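SmhA (Serratia marcescens, PDB 7A27) is the A component of the tripartite alpha-pore-forming toxin Smh and probably assembles with its two partner proteins into a membrane pore. Local coordinates at residues Q44-G49 and N271-V276. Numbering follows the deposited sequence.
Sequences QSMDPG and NALLSV
Leu273 and Met46 run past one another in opposite directions, Leu273 ending against the backbone at Met46 and Asp47 while Met46 reaches Ala272. The CD2 methyl of Leu273 sits against both Met46 CB, 3.8 Å from Leu273 CD2, and the start of the next residue, where Asp47 N lies 3.7 Å from the same CD2 methyl. The other branch, Leu273 CD1, lies 4.1 Å from Met46 SD. A chi1 of -162°, which turns CG of Leu273 away from its own backbone N, brings the two methyls to these places. A bend about the CG-SD bond of Met46 (chi3 140°) turns its methyl to the first turn of the opposite helix, where Met46 CE is 4.2 Å from Ala272 CB. Apolar side chains carry most of the contact, which joins the N-terminal ends of two helices at one end of the elongated helical bundle of this toxin component: Asp47 is the N-cap of helix 48-96, and Ala272 lies in the first turn of helix 272-299. Leu273 also packs on Leu50, Thr51 and Ile54 of helix 48-96 and on Leu41, while Met46 touches Leu207. Asp47 OD2 caps Leu50 N through a weak hydrogen bond. In the first turn of helix 272-299, Ser275 OG bonds back to Asn271 O at 2.8 Å, in the carbonyl plane.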
loop_
_atom_site.group_PDB
_atom_site.type_symbol
_atom_site.label_atom_id
_atom_site.label_comp_id
_atom_site.label_asym_id
_atom_site.label_seq_id
_atom_site.Cartn_x
_atom_site.Cartn_y
_atom_site.Cartn_z
ATOM N N GLN A 44 4.838 3.641 -34.558
ATOM C CA GLN A 44 4.072 4.742 -35.195
ATOM C C GLN A 44 3.607 4.259 -36.577
ATOM O O GLN A 44 3.529 5.076 -37.510
ATOM C CB GLN A 44 4.944 5.994 -35.271
ATOM C CG GLN A 44 5.242 6.629 -33.929
ATOM C CD GLN A 44 6.397 7.599 -34.018
ATOM O OE1 GLN A 44 7.130 7.620 -35.002
ATOM N NE2 GLN A 44 6.576 8.404 -32.981
ATOM N N SER A 45 3.321 2.965 -36.690
ATOM C CA SER A 45 2.853 2.293 -37.927
ATOM C C SER A 45 1.460 1.695 -37.679
ATOM O O SER A 45 1.112 0.710 -38.342
ATOM C CB SER A 45 3.870 1.251 -38.375
ATOM O OG SER A 45 4.287 0.444 -37.280
ATOM N N MET A 46 0.689 2.295 -36.767
ATOM C CA MET A 46 -0.671 1.839 -36.356
ATOM C C MET A 46 -1.608 3.048 -36.232
ATOM O O MET A 46 -1.129 4.173 -36.452
ATOM C CB MET A 46 -0.582 1.073 -35.039
ATOM C CG MET A 46 0.461 -0.010 -35.133
ATOM S SD MET A 46 0.201 -1.363 -33.999
ATOM C CE MET A 46 0.654 -2.735 -35.066
ATOM N N ASP A 47 -2.892 2.835 -35.924
ATOM C CA ASP A 47 -3.896 3.936 -35.903
ATOM C C ASP A 47 -3.247 5.169 -35.266
ATOM O O ASP A 47 -2.897 5.132 -34.087
ATOM C CB ASP A 47 -5.206 3.525 -35.213
ATOM C CG ASP A 47 -6.285 4.601 -35.286
ATOM O OD1 ASP A 47 -6.309 5.351 -36.292
ATOM O OD2 ASP A 47 -7.074 4.711 -34.328
ATOM N N PRO A 48 -3.016 6.277 -36.019
ATOM C CA PRO A 48 -2.408 7.474 -35.436
ATOM C C PRO A 48 -3.197 8.003 -34.219
ATOM O O PRO A 48 -2.576 8.313 -33.211
ATOM C CB PRO A 48 -2.412 8.503 -36.583
ATOM C CG PRO A 48 -2.537 7.679 -37.850
ATOM C CD PRO A 48 -3.309 6.439 -37.452
ATOM N N GLY A 49 -4.532 8.053 -34.339
ATOM C CA GLY A 49 -5.473 8.594 -33.333
ATOM C C GLY A 49 -5.453 7.841 -32.006
ATOM O O GLY A 49 -5.503 8.516 -30.959
ATOM N N ASN A 271 -6.775 -7.167 -34.220
ATOM C CA ASN A 271 -6.762 -5.943 -33.368
ATOM C C ASN A 271 -5.551 -5.988 -32.421
ATOM O O ASN A 271 -5.709 -6.399 -31.262
ATOM C CB ASN A 271 -8.059 -5.779 -32.567
ATOM C CG ASN A 271 -9.300 -5.991 -33.400
ATOM O OD1 ASN A 271 -9.517 -7.080 -33.927
ATOM N ND2 ASN A 271 -10.128 -4.966 -33.488
ATOM N N ALA A 272 -4.381 -5.567 -32.906
ATOM C CA ALA A 272 -3.087 -5.558 -32.187
ATOM C C ALA A 272 -3.014 -4.360 -31.237
ATOM O O ALA A 272 -2.579 -4.527 -30.083
ATOM C CB ALA A 272 -1.993 -5.490 -33.215
ATOM N N LEU A 273 -3.443 -3.191 -31.710
ATOM C CA LEU A 273 -3.337 -1.938 -30.934
ATOM C C LEU A 273 -4.311 -1.982 -29.754
ATOM O O LEU A 273 -3.967 -1.427 -28.700
ATOM C CB LEU A 273 -3.582 -0.744 -31.861
ATOM C CG LEU A 273 -3.101 0.607 -31.326
ATOM C CD1 LEU A 273 -1.663 0.535 -30.833
ATOM C CD2 LEU A 273 -3.214 1.677 -32.395
ATOM N N LEU A 274 -5.476 -2.619 -29.910
ATOM C CA LEU A 274 -6.460 -2.757 -28.800
ATOM C C LEU A 274 -5.850 -3.673 -27.738
ATOM O O LEU A 274 -5.979 -3.340 -26.550
ATOM C CB LEU A 274 -7.779 -3.319 -29.326
ATOM C CG LEU A 274 -8.831 -3.644 -28.267
ATOM C CD1 LEU A 274 -9.311 -2.384 -27.545
ATOM C CD2 LEU A 274 -10.018 -4.362 -28.909
ATOM N N SER A 275 -5.214 -4.775 -28.159
ATOM C CA SER A 275 -4.500 -5.735 -27.274
ATOM C C SER A 275 -3.555 -4.949 -26.349
ATOM O O SER A 275 -3.567 -5.193 -25.125
ATOM C CB SER A 275 -3.753 -6.771 -28.081
ATOM O OG SER A 275 -4.626 -7.469 -28.966
ATOM N N VAL A 276 -2.785 -4.012 -26.918
ATOM C CA VAL A 276 -1.827 -3.153 -26.160
ATOM C C VAL A 276 -2.622 -2.327 -25.140
ATOM O O VAL A 276 -2.335 -2.437 -23.945
ATOM C CB VAL A 276 -0.993 -2.256 -27.094
ATOM C CG1 VAL A 276 -0.151 -1.264 -26.302
ATOM C CG2 VAL A 276 -0.108 -3.063 -28.029
#